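MHP1 (Microbacterium liquefaciens, PDB 2JLN) mediates sodium-dependent binding and uptake of 5-aryl-substituted hydantoins, preferring indolylmethyl and benzyl hydantoin and the L isomer over the D isomer. Local coordinates at residues A34-A38 / Q256-M260; I45-G50 / F267-A272; F78-A82 / I378-F382; I88-A93 / V225-D229. All coordinates share one frame; numbering follows the deposited sequence.

Contact 1. Residues A34-A38 / Q256-M260; sequences AIWFA and QWLGM. With NA (sodium ion), chain B.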
loop_
_atom_site.group_PDB
_atom_site.type_symbol
_atom_site.label_atom_id
_atom_site.label_comp_id
_atom_site.label_asym_id
_atom_site.label_seq_id
_atom_site.Cartn_x
_atom_site.Cartn_y
_atom_site.Cartn_z
ATOM N N ALA A 34 13.460 1.517 5.924
ATOM C CA ALA A 34 13.373 2.918 6.326
ATOM C C ALA A 34 12.227 3.601 5.608
ATOM O O ALA A 34 11.764 4.650 6.014
ATOM C CB ALA A 34 14.674 3.626 6.027
ATOM N N ILE A 35 11.793 3.012 4.508
ATOM C CA ILE A 35 10.643 3.524 3.785
ATOM C C ILE A 35 9.374 2.996 4.472
ATOM O O ILE A 35 8.407 3.745 4.650
ATOM C CB ILE A 35 10.675 3.087 2.289
ATOM C CG1 ILE A 35 11.955 3.571 1.610
ATOM C CG2 ILE A 35 9.406 3.533 1.530
ATOM C CD1 ILE A 35 12.240 2.868 0.295
ATOM N N TRP A 36 9.383 1.721 4.872
ATOM C CA TRP A 36 8.249 1.134 5.578
ATOM C C TRP A 36 8.031 1.709 6.974
ATOM O O TRP A 36 6.902 1.775 7.448
ATOM C CB TRP A 36 8.377 -0.374 5.628
ATOM C CG TRP A 36 7.823 -0.989 4.412
ATOM C CD1 TRP A 36 8.371 -0.982 3.160
ATOM C CD2 TRP A 36 6.591 -1.679 4.301
ATOM N NE1 TRP A 36 7.554 -1.638 2.273
ATOM C CE2 TRP A 36 6.451 -2.076 2.952
ATOM C CE3 TRP A 36 5.578 -1.992 5.209
ATOM C CZ2 TRP A 36 5.347 -2.777 2.491
ATOM C CZ3 TRP A 36 4.472 -2.685 4.752
ATOM C CH2 TRP A 36 4.363 -3.070 3.399
ATOM N N PHE A 37 9.106 2.146 7.623
ATOM C CA PHE A 37 8.960 2.798 8.912
ATOM C C PHE A 37 8.220 4.112 8.728
ATOM O O PHE A 37 7.275 4.388 9.448
ATOM C CB PHE A 37 10.292 3.008 9.638
ATOM C CG PHE A 37 10.154 3.699 10.970
ATOM C CD1 PHE A 37 9.944 5.075 11.041
ATOM C CD2 PHE A 37 10.233 2.977 12.159
ATOM C CE1 PHE A 37 9.798 5.717 12.278
ATOM C CE2 PHE A 37 10.101 3.614 13.411
ATOM C CZ PHE A 37 9.881 4.981 13.464
ATOM N N ALA A 38 8.618 4.932 7.774
ATOM C CA ALA A 38 7.926 6.208 7.610
ATOM C C ALA A 38 6.547 6.069 6.933
ATOM O O ALA A 38 5.652 6.871 7.198
ATOM C CB ALA A 38 8.800 7.216 6.887
ATOM N N GLN A 256 11.111 -5.377 5.684
ATOM C CA GLN A 256 9.863 -4.644 5.773
ATOM C C GLN A 256 9.248 -4.863 7.143
ATOM O O GLN A 256 8.586 -3.987 7.694
ATOM C CB GLN A 256 8.927 -5.069 4.664
ATOM C CG GLN A 256 9.483 -4.698 3.321
ATOM C CD GLN A 256 8.788 -5.366 2.155
ATOM O OE1 GLN A 256 8.773 -6.594 2.038
ATOM N NE2 GLN A 256 8.248 -4.553 1.251
ATOM N N TRP A 257 9.507 -6.032 7.710
ATOM C CA TRP A 257 8.994 -6.363 9.025
ATOM C C TRP A 257 9.649 -5.508 10.115
ATOM O O TRP A 257 8.961 -4.999 10.989
ATOM C CB TRP A 257 9.156 -7.865 9.309
ATOM C CG TRP A 257 8.430 -8.342 10.555
ATOM C CD1 TRP A 257 7.152 -8.835 10.633
ATOM C CD2 TRP A 257 8.949 -8.371 11.890
ATOM N NE1 TRP A 257 6.847 -9.165 11.935
ATOM C CE2 TRP A 257 7.933 -8.891 12.725
ATOM C CE3 TRP A 257 10.177 -8.016 12.460
ATOM C CZ2 TRP A 257 8.107 -9.059 14.100
ATOM C CZ3 TRP A 257 10.352 -8.188 13.820
ATOM C CH2 TRP A 257 9.318 -8.706 14.629
ATOM N N LEU A 258 10.966 -5.345 10.078
ATOM C CA LEU A 258 11.641 -4.597 11.139
ATOM C C LEU A 258 11.367 -3.130 10.958
ATOM O O LEU A 258 11.661 -2.333 11.829
ATOM C CB LEU A 258 13.150 -4.841 11.127
ATOM C CG LEU A 258 13.611 -6.234 11.570
ATOM C CD1 LEU A 258 14.704 -6.767 10.645
ATOM C CD2 LEU A 258 14.070 -6.228 13.008
ATOM N N GLY A 259 10.807 -2.770 9.809
ATOM C CA GLY A 259 10.454 -1.385 9.542
ATOM C C GLY A 259 9.053 -1.006 10.013
ATOM O O GLY A 259 8.868 0.069 10.600
ATOM N N MET A 260 8.077 -1.895 9.774
ATOM C CA MET A 260 6.658 -1.615 10.019
ATOM C C MET A 260 6.123 -1.994 11.419
ATOM O O MET A 260 5.180 -1.389 11.913
ATOM C CB MET A 260 5.797 -2.220 8.905
ATOM C CG MET A 260 5.877 -3.741 8.763
ATOM S SD MET A 260 4.642 -4.434 7.592
ATOM C CE MET A 260 3.139 -3.964 8.446
HETATM NA NA NA B . 3.909 8.814 6.959
#
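Trp36 packs its indole against Gln256 and Met260, both on the same side of its plane. The two helix segments run in roughly the same direction, with axes 32° apart and 7.2 Å at closest approach. Followed outward, Trp36 CB first comes near Gln256 O. The five-membered ring then lies beneath the Gln256 chain: Gln256 CG sits over its face, 3.9 Å from the centroid, as a CH-pi contact. Trp36 NE1 comes 3.2 Å from Gln256 NE2, but both are donors and no bond forms. The amide is turned 74° from the indole plane, and its OE1 probably accepts a hydrogen bond from Gln80. On the benzo side, Trp36 CE3 meets Met260 CB and SD, and Trp36 CZ3 lies 3.3 Å from Met260 SD. The sulfur approaches obliquely. Met260 reaches there with CG between its backbone N and carbonyl carbon (chi1 61°). Beside the indole, Gly259 brings its carbonyl oxygen 3.2 Å from Phe37 CA, a CA-H...O contact. Ala38 follows and binds sodium through its O, with Ile41, Ala309, Ser312 and Thr313. The Met-aromatic pair thus packs the first and seventh transmembrane helices beside the sodium site of a LeuT-like transporter fold.

Contact 2. Residues I45-G50 / F267-A272; sequences IFIAAG and FGFIGA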
loop_
_atom_site.group_PDB
_atom_site.type_symbol
_atom_site.label_atom_id
_atom_site.label_comp_id
_atom_site.label_asym_id
_atom_site.label_seq_id
_atom_site.Cartn_x
_atom_site.Cartn_y
_atom_site.Cartn_z
ATOM N N ILE A 45 -3.899 4.546 11.791
ATOM C CA ILE A 45 -3.579 3.676 12.921
ATOM C C ILE A 45 -3.839 4.312 14.309
ATOM O O ILE A 45 -3.959 3.601 15.313
ATOM C CB ILE A 45 -2.126 3.126 12.838
ATOM C CG1 ILE A 45 -2.007 1.825 13.642
ATOM C CG2 ILE A 45 -1.103 4.190 13.279
ATOM C CD1 ILE A 45 -0.758 1.771 14.484
ATOM N N PHE A 46 -3.920 5.632 14.384
ATOM C CA PHE A 46 -4.461 6.213 15.585
ATOM C C PHE A 46 -5.935 5.809 15.706
ATOM O O PHE A 46 -6.380 5.320 16.737
ATOM C CB PHE A 46 -4.316 7.723 15.570
ATOM C CG PHE A 46 -2.907 8.195 15.780
ATOM C CD1 PHE A 46 -2.487 9.418 15.286
ATOM C CD2 PHE A 46 -2.001 7.419 16.465
ATOM C CE1 PHE A 46 -1.191 9.853 15.482
ATOM C CE2 PHE A 46 -0.699 7.856 16.659
ATOM C CZ PHE A 46 -0.299 9.073 16.168
ATOM N N ILE A 47 -6.702 5.992 14.645
ATOM C CA ILE A 47 -8.119 5.660 14.694
ATOM C C ILE A 47 -8.369 4.171 14.970
ATOM O O ILE A 47 -9.131 3.794 15.851
ATOM C CB ILE A 47 -8.817 6.093 13.398
ATOM C CG1 ILE A 47 -8.796 7.607 13.288
ATOM C CG2 ILE A 47 -10.242 5.607 13.380
ATOM C CD1 ILE A 47 -9.193 8.085 11.936
ATOM N N ALA A 48 -7.713 3.316 14.218
ATOM C CA ALA A 48 -7.935 1.899 14.375
ATOM C C ALA A 48 -7.622 1.411 15.784
ATOM O O ALA A 48 -8.428 0.745 16.389
ATOM C CB ALA A 48 -7.114 1.138 13.362
ATOM N N ALA A 49 -6.437 1.730 16.289
ATOM C CA ALA A 49 -5.950 1.177 17.544
ATOM C C ALA A 49 -6.677 1.817 18.698
ATOM O O ALA A 49 -6.825 1.199 19.746
ATOM C CB ALA A 49 -4.464 1.394 17.682
ATOM N N GLY A 50 -7.136 3.053 18.505
ATOM C CA GLY A 50 -7.997 3.733 19.468
ATOM C C GLY A 50 -9.349 3.067 19.708
ATOM O O GLY A 50 -9.676 2.673 20.834
ATOM N N PHE A 267 3.089 3.869 17.565
ATOM C CA PHE A 267 2.020 4.826 17.249
ATOM C C PHE A 267 0.604 4.264 17.473
ATOM O O PHE A 267 -0.327 5.005 17.767
ATOM C CB PHE A 267 2.224 5.464 15.866
ATOM C CG PHE A 267 3.429 6.361 15.810
ATOM C CD1 PHE A 267 4.714 5.828 15.851
ATOM C CD2 PHE A 267 3.294 7.739 15.777
ATOM C CE1 PHE A 267 5.837 6.649 15.828
ATOM C CE2 PHE A 267 4.424 8.566 15.762
ATOM C CZ PHE A 267 5.691 8.008 15.784
ATOM N N GLY A 268 0.454 2.951 17.365
ATOM C CA GLY A 268 -0.780 2.311 17.762
ATOM C C GLY A 268 -0.982 2.559 19.235
ATOM O O GLY A 268 -2.041 3.004 19.639
ATOM N N PHE A 269 0.044 2.286 20.041
ATOM C CA PHE A 269 -0.011 2.596 21.472
ATOM C C PHE A 269 -0.405 4.061 21.778
ATOM O O PHE A 269 -1.184 4.305 22.692
ATOM C CB PHE A 269 1.292 2.213 22.188
ATOM C CG PHE A 269 1.336 2.629 23.639
ATOM C CD1 PHE A 269 0.805 1.817 24.623
ATOM C CD2 PHE A 269 1.903 3.840 24.015
ATOM C CE1 PHE A 269 0.842 2.204 25.961
ATOM C CE2 PHE A 269 1.936 4.240 25.346
ATOM C CZ PHE A 269 1.400 3.418 26.321
ATOM N N ILE A 270 0.105 5.033 21.034
ATOM C CA ILE A 270 -0.325 6.411 21.270
ATOM C C ILE A 270 -1.830 6.629 21.000
ATOM O O ILE A 270 -2.514 7.319 21.765
ATOM C CB ILE A 270 0.549 7.444 20.519
ATOM C CG1 ILE A 270 1.955 7.452 21.111
ATOM C CG2 ILE A 270 -0.067 8.831 20.590
ATOM C CD1 ILE A 270 2.784 8.619 20.704
ATOM N N GLY A 271 -2.356 6.039 19.933
ATOM C CA GLY A 271 -3.780 6.150 19.656
ATOM C C GLY A 271 -4.657 5.511 20.729
ATOM O O GLY A 271 -5.672 6.084 21.153
ATOM N N ALA A 272 -4.263 4.311 21.154
ATOM C CA ALA A 272 -4.955 3.576 22.209
ATOM C C ALA A 272 -4.932 4.319 23.555
ATOM O O ALA A 272 -5.967 4.458 24.196
ATOM C CB ALA A 272 -4.385 2.205 22.343
#
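Phe46 reaches across to the 267-272 helix and places the edge of its ring against the Phe267 carbonyl. Phe46 CE2 lies 3.1 Å from Phe267 O, with the oxygen near the ring plane. That oxygen also accepts the helical bond from Gly271 N. Phe46 CZ comes in at the edge of the Phe267 ring, 3.9 Å from Phe267 CD2, and the two side chains lie side by side, pointing the same way. The ring fills the hollow between Phe267 and Ile270, whose CB and CG2 also meet Phe46 CE2. Phe46 CG stands anti to the carbonyl carbon (chi1 -73°), which sends the ring along this flank.

Two smaller bumps, Ile45 CD1 and Ala49 CB, meet the bare backbone of Gly268. Ile45 CD1 settles 3.3 Å from Gly268 CA. Ala49 CB fits beside the same residue, 3.5 Å from Gly268 O. From the other side, Ala272 CB rests 3.7 Å from Ala49 O. Where Gly271 offers only backbone, the chains draw together: Phe46 CA and Gly271 CA are 4.1 Å apart. Gly50 likewise lies against Gly271 O and Ala272. The axes come within 7.2 Å and cross at 61°.

No hydrogen bond links the two segments; side-chain carbons pack on one another and on backbone. They belong to transmembrane helices 1 and 7. Trp281 and Pro283 also touch Phe46. Helix 58-79 touches Ala49 through Val61 and Ala272 through Val58, while helix 160-190 packs on Ile270 through Met182 and Val183.

Contact 3. Residues F78-A82 / I378-F382; sequences FTQSA and ISDYF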
loop_
_atom_site.group_PDB
_atom_site.type_symbol
_atom_site.label_atom_id
_atom_site.label_comp_id
_atom_site.label_asym_id
_atom_site.label_seq_id
_atom_site.Cartn_x
_atom_site.Cartn_y
_atom_site.Cartn_z
ATOM N N PHE A 78 5.207 -13.236 -1.005
ATOM C CA PHE A 78 4.701 -13.846 -2.238
ATOM C C PHE A 78 4.310 -12.848 -3.354
ATOM O O PHE A 78 4.624 -13.064 -4.527
ATOM C CB PHE A 78 3.530 -14.802 -1.959
ATOM C CG PHE A 78 3.916 -16.019 -1.195
ATOM C CD1 PHE A 78 3.509 -16.194 0.118
ATOM C CD2 PHE A 78 4.692 -16.992 -1.773
ATOM C CE1 PHE A 78 3.867 -17.339 0.850
ATOM C CE2 PHE A 78 5.057 -18.142 -1.045
ATOM C CZ PHE A 78 4.643 -18.309 0.269
ATOM N N THR A 79 3.622 -11.765 -3.016
ATOM C CA THR A 79 3.154 -10.845 -4.053
ATOM C C THR A 79 4.264 -9.955 -4.618
ATOM O O THR A 79 4.055 -9.278 -5.619
ATOM C CB THR A 79 2.028 -9.952 -3.537
ATOM O OG1 THR A 79 2.565 -9.016 -2.601
ATOM C CG2 THR A 79 0.963 -10.785 -2.864
ATOM N N GLN A 80 5.438 -9.946 -3.988
ATOM C CA GLN A 80 6.497 -9.019 -4.391
ATOM C C GLN A 80 7.577 -9.709 -5.215
ATOM O O GLN A 80 8.477 -9.044 -5.764
ATOM C CB GLN A 80 7.181 -8.426 -3.161
ATOM C CG GLN A 80 8.069 -9.459 -2.478
ATOM C CD GLN A 80 8.944 -8.900 -1.363
ATOM O OE1 GLN A 80 9.936 -9.540 -0.955
ATOM N NE2 GLN A 80 8.589 -7.705 -0.860
ATOM N N SER A 81 7.520 -11.037 -5.287
ATOM C CA SER A 81 8.694 -11.789 -5.730
ATOM C C SER A 81 9.010 -11.634 -7.221
ATOM O O SER A 81 10.181 -11.623 -7.600
ATOM C CB SER A 81 8.580 -13.259 -5.361
ATOM O OG SER A 81 9.674 -13.953 -5.906
ATOM N N ALA A 82 7.964 -11.517 -8.046
ATOM C CA ALA A 82 8.097 -11.355 -9.495
ATOM C C ALA A 82 8.574 -9.974 -9.879
ATOM O O ALA A 82 9.245 -9.830 -10.883
ATOM C CB ALA A 82 6.776 -11.658 -10.207
ATOM N N ILE A 378 -0.828 -14.622 -7.313
ATOM C CA ILE A 378 0.194 -15.437 -6.666
ATOM C C ILE A 378 0.203 -16.816 -7.330
ATOM O O ILE A 378 1.270 -17.423 -7.506
ATOM C CB ILE A 378 -0.003 -15.567 -5.141
ATOM C CG1 ILE A 378 0.381 -14.275 -4.443
ATOM C CG2 ILE A 378 0.843 -16.707 -4.566
ATOM C CD1 ILE A 378 -0.194 -14.182 -3.044
ATOM N N SER A 379 -0.979 -17.284 -7.735
ATOM C CA SER A 379 -1.123 -18.643 -8.253
ATOM C C SER A 379 -0.653 -18.778 -9.704
ATOM O O SER A 379 0.071 -19.715 -10.039
ATOM C CB SER A 379 -2.569 -19.121 -8.119
ATOM O OG SER A 379 -2.670 -20.513 -8.349
ATOM N N ASP A 380 -1.074 -17.851 -10.558
ATOM C CA ASP A 380 -0.603 -17.814 -11.929
ATOM C C ASP A 380 0.937 -17.849 -11.957
ATOM O O ASP A 380 1.526 -18.725 -12.578
ATOM C CB ASP A 380 -1.165 -16.567 -12.621
ATOM C CG ASP A 380 -1.019 -16.591 -14.165
ATOM O OD1 ASP A 380 -2.004 -16.956 -14.854
ATOM O OD2 ASP A 380 0.064 -16.204 -14.687
ATOM N N TYR A 381 1.597 -16.921 -11.269
ATOM C CA TYR A 381 3.061 -16.873 -11.283
ATOM C C TYR A 381 3.785 -18.024 -10.550
ATOM O O TYR A 381 4.679 -18.614 -11.134
ATOM C CB TYR A 381 3.568 -15.501 -10.828
ATOM C CG TYR A 381 5.065 -15.358 -10.692
ATOM C CD1 TYR A 381 5.851 -15.063 -11.789
ATOM C CD2 TYR A 381 5.685 -15.481 -9.467
ATOM C CE1 TYR A 381 7.226 -14.927 -11.687
ATOM C CE2 TYR A 381 7.060 -15.342 -9.339
ATOM C CZ TYR A 381 7.838 -15.067 -10.462
ATOM O OH TYR A 381 9.216 -14.926 -10.361
ATOM N N PHE A 382 3.437 -18.359 -9.304
ATOM C CA PHE A 382 4.160 -19.448 -8.602
ATOM C C PHE A 382 3.771 -20.880 -8.995
ATOM O O PHE A 382 4.642 -21.722 -9.212
ATOM C CB PHE A 382 4.080 -19.328 -7.079
ATOM C CG PHE A 382 4.970 -18.285 -6.511
ATOM C CD1 PHE A 382 4.454 -17.112 -6.011
ATOM C CD2 PHE A 382 6.332 -18.459 -6.495
ATOM C CE1 PHE A 382 5.284 -16.137 -5.493
ATOM C CE2 PHE A 382 7.165 -17.477 -5.988
ATOM C CZ PHE A 382 6.637 -16.314 -5.489
#
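Phe78 and Phe382 form the aromatic pair. It is T-shaped: the edge of Phe78 points toward the face of Phe382, with the planes 87° apart and the centroids 5.7 Å apart. In a CH-pi contact, Ala82 CB sits over the centre of the Tyr381 ring, 3.6 Å from its centroid. Tyr381 CG lies anti to its backbone N (chi1 175°), which carries the ring out to the methyl. Tyr381 CD2 lies over one face of the Phe382 ring. Replacing Tyr381 by an alanine would probably leave the Ala82 methyl without its aromatic floor and open a gap beside Phe382.

The contact joins the C-terminal parts of transmembrane helices 2 and 10, where helix 58-79 gives way at Gln80 to helix 81-86. The other helix has a wider pi-type turn at 380-382.

The Phe382 edge meets backbone and side chain: Phe78 O lies 3.3 Å from Phe382 CE1, near the ring plane, and Ser81 CB lies near Phe382 CZ. The Thr79 and Ser81 hydroxyls bond outside the contact, Thr79 OG1 to Val224 O and Ser81 OG to Asp249.

Among aliphatic contacts, Ile378 CD1 lies 3.6 Å from Thr79 CG2 and 3.9 Å from Phe78 CB.

Contact 4. Residues I88-A93 / V225-D229; sequences INFTVA and VSIHD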
loop_
_atom_site.group_PDB
_atom_site.type_symbol
_atom_site.label_atom_id
_atom_site.label_comp_id
_atom_site.label_asym_id
_atom_site.label_seq_id
_atom_site.Cartn_x
_atom_site.Cartn_y
_atom_site.Cartn_z
ATOM N N ILE A 88 9.185 -5.449 -13.192
ATOM C CA ILE A 88 7.928 -4.988 -13.809
ATOM C C ILE A 88 6.886 -4.296 -12.911
ATOM O O ILE A 88 6.882 -4.478 -11.704
ATOM C CB ILE A 88 7.218 -6.122 -14.615
ATOM C CG1 ILE A 88 6.975 -7.358 -13.762
ATOM C CG2 ILE A 88 8.013 -6.510 -15.857
ATOM C CD1 ILE A 88 6.154 -8.423 -14.481
ATOM N N ASN A 89 6.022 -3.498 -13.548
ATOM C CA ASN A 89 4.765 -2.897 -13.014
ATOM C C ASN A 89 3.803 -3.840 -12.381
ATOM O O ASN A 89 3.793 -5.023 -12.723
ATOM C CB ASN A 89 3.894 -2.440 -14.192
ATOM C CG ASN A 89 3.869 -0.985 -14.363
ATOM O OD1 ASN A 89 4.375 -0.257 -13.526
ATOM N ND2 ASN A 89 3.288 -0.531 -15.461
ATOM N N PHE A 90 2.894 -3.285 -11.583
ATOM C CA PHE A 90 1.643 -3.965 -11.225
ATOM C C PHE A 90 0.701 -4.091 -12.448
ATOM O O PHE A 90 0.289 -5.194 -12.838
ATOM C CB PHE A 90 0.935 -3.211 -10.094
ATOM C CG PHE A 90 -0.448 -3.721 -9.798
ATOM C CD1 PHE A 90 -1.573 -3.022 -10.227
ATOM C CD2 PHE A 90 -0.631 -4.902 -9.103
ATOM C CE1 PHE A 90 -2.838 -3.480 -9.970
ATOM C CE2 PHE A 90 -1.898 -5.367 -8.837
ATOM C CZ PHE A 90 -2.998 -4.645 -9.274
ATOM N N THR A 91 0.384 -2.956 -13.068
ATOM C CA THR A 91 -0.566 -2.942 -14.167
ATOM C C THR A 91 -0.154 -3.875 -15.300
ATOM O O THR A 91 -0.992 -4.587 -15.862
ATOM C CB THR A 91 -0.749 -1.532 -14.719
ATOM O OG1 THR A 91 -1.101 -0.642 -13.651
ATOM C CG2 THR A 91 -1.853 -1.512 -15.743
ATOM N N VAL A 92 1.139 -3.863 -15.635
ATOM C CA VAL A 92 1.706 -4.780 -16.643
ATOM C C VAL A 92 1.663 -6.273 -16.255
ATOM O O VAL A 92 1.310 -7.122 -17.083
ATOM C CB VAL A 92 3.158 -4.400 -16.999
ATOM C CG1 VAL A 92 3.898 -5.600 -17.585
ATOM C CG2 VAL A 92 3.166 -3.244 -17.961
ATOM N N ALA A 93 2.031 -6.580 -15.005
ATOM C CA ALA A 93 2.052 -7.963 -14.505
ATOM C C ALA A 93 0.672 -8.641 -14.478
ATOM O O ALA A 93 0.588 -9.869 -14.559
ATOM C CB ALA A 93 2.714 -8.036 -13.142
ATOM N N VAL A 225 -1.235 -5.728 -2.339
ATOM C CA VAL A 225 -1.664 -6.261 -3.618
ATOM C C VAL A 225 -0.979 -5.578 -4.826
ATOM O O VAL A 225 -1.056 -6.062 -5.962
ATOM C CB VAL A 225 -3.199 -6.258 -3.688
ATOM C CG1 VAL A 225 -3.713 -5.910 -5.063
ATOM C CG2 VAL A 225 -3.710 -7.596 -3.217
ATOM N N SER A 226 -0.263 -4.483 -4.585
ATOM C CA SER A 226 0.460 -3.837 -5.681
ATOM C C SER A 226 1.831 -3.220 -5.322
ATOM O O SER A 226 2.216 -2.196 -5.913
ATOM C CB SER A 226 -0.432 -2.787 -6.365
ATOM O OG SER A 226 -0.655 -1.666 -5.519
ATOM N N ILE A 227 2.580 -3.831 -4.398
ATOM C CA ILE A 227 3.932 -3.338 -4.144
ATOM C C ILE A 227 4.773 -3.244 -5.411
ATOM O O ILE A 227 5.611 -2.369 -5.488
ATOM C CB ILE A 227 4.755 -4.115 -3.075
ATOM C CG1 ILE A 227 4.146 -5.464 -2.798
ATOM C CG2 ILE A 227 4.918 -3.289 -1.789
ATOM C CD1 ILE A 227 4.158 -6.327 -3.965
ATOM N N HIS A 228 4.576 -4.115 -6.396
ATOM C CA HIS A 228 5.359 -4.012 -7.623
ATOM C C HIS A 228 5.880 -2.591 -7.863
ATOM O O HIS A 228 7.055 -2.381 -8.182
ATOM C CB HIS A 228 4.535 -4.360 -8.848
ATOM C CG HIS A 228 3.935 -5.719 -8.823
ATOM N ND1 HIS A 228 2.935 -6.074 -7.949
ATOM C CD2 HIS A 228 4.150 -6.797 -9.612
ATOM C CE1 HIS A 228 2.566 -7.318 -8.190
ATOM N NE2 HIS A 228 3.289 -7.780 -9.193
ATOM N N ASP A 229 4.996 -1.611 -7.727
ATOM C CA ASP A 229 5.352 -0.267 -8.143
ATOM C C ASP A 229 6.492 0.371 -7.302
ATOM O O ASP A 229 7.103 1.345 -7.702
ATOM C CB ASP A 229 4.081 0.588 -8.290
ATOM C CG ASP A 229 3.060 -0.038 -9.297
ATOM O OD1 ASP A 229 3.473 -0.952 -10.055
ATOM O OD2 ASP A 229 1.853 0.360 -9.349
#
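Phe90, His228 and Asp229 carry most of this buried contact. Phe90 has the largest share. One face of its ring takes Ser226 CB, 3.7 Å from the centroid, as a CH-pi contact displaced toward the rim. Phe90 CE2 approaches Val225 O at 3.1 Å, and the same carbon meets Val225 CG1. The ring reaches this site because Phe90 CG extends anti to the backbone N (chi1 172°).

His228 packs beside the start of the 90-93 helix. Phe90 CA lies over one face of the imidazole, 4.1 Å from its centroid. The Phe90 ring also turns its edge toward that ring in an offset edge-to-face pair, with planes 68° apart. Ala93 CB comes within 4.0 Å of His228 NE2, and Asn89 O lies 3.6 Å from His228 CD2. A serine in place of His228 would probably leave Phe90 CA without the ring face it lies over, Ala93 CB without its neighbour, and the edge of Phe90 without its aromatic partner.

Asp229 supplies the hydrogen bond. Phe90 N donates to the syn lone pair of Asp229 OD1 over 2.8 Å, nearly straight at 163°. Asp229 OD2 bonds to Ser321 OG, and Ser226 OG bonds to Ala222 O and Lys110 outside the contact.

Phe90 N is the first amide of its helix, and the Asn89 side chain makes no capping bond. Asp229 instead accepts from this amide, and a carboxylate at the N-terminal end of a helix, even one as short as 90-93, is likely to be stabilised there. Through OD2 and Ser321 it also links this helix to helix 314-329.

Overall arrangement
Contacts 1 and 2 share helix 242-278, and they join it to the two halves of the first transmembrane helix, 29-40 and 44-52. Their centres are 17 Å apart. Sodium binds near the break between those halves: Ala38 of contact 1 is a ligand, and the Phe267 side chain of contact 2 is about 9 Å from the ion. The probable Gln256-Gln80 bond ties contact 1 to contact 3, 3.1 Å from Gln256 OE1 to Gln80 NE2. Contact 3 packs on contact 4, with Thr79 O 3.6 Å from His228 CE1. Ser226 of contact 4 is about 9 Å, side chain to side chain, from Asn318 of the substrate site. Contacts 2 and 3 lie on opposite sides of the chain's centre.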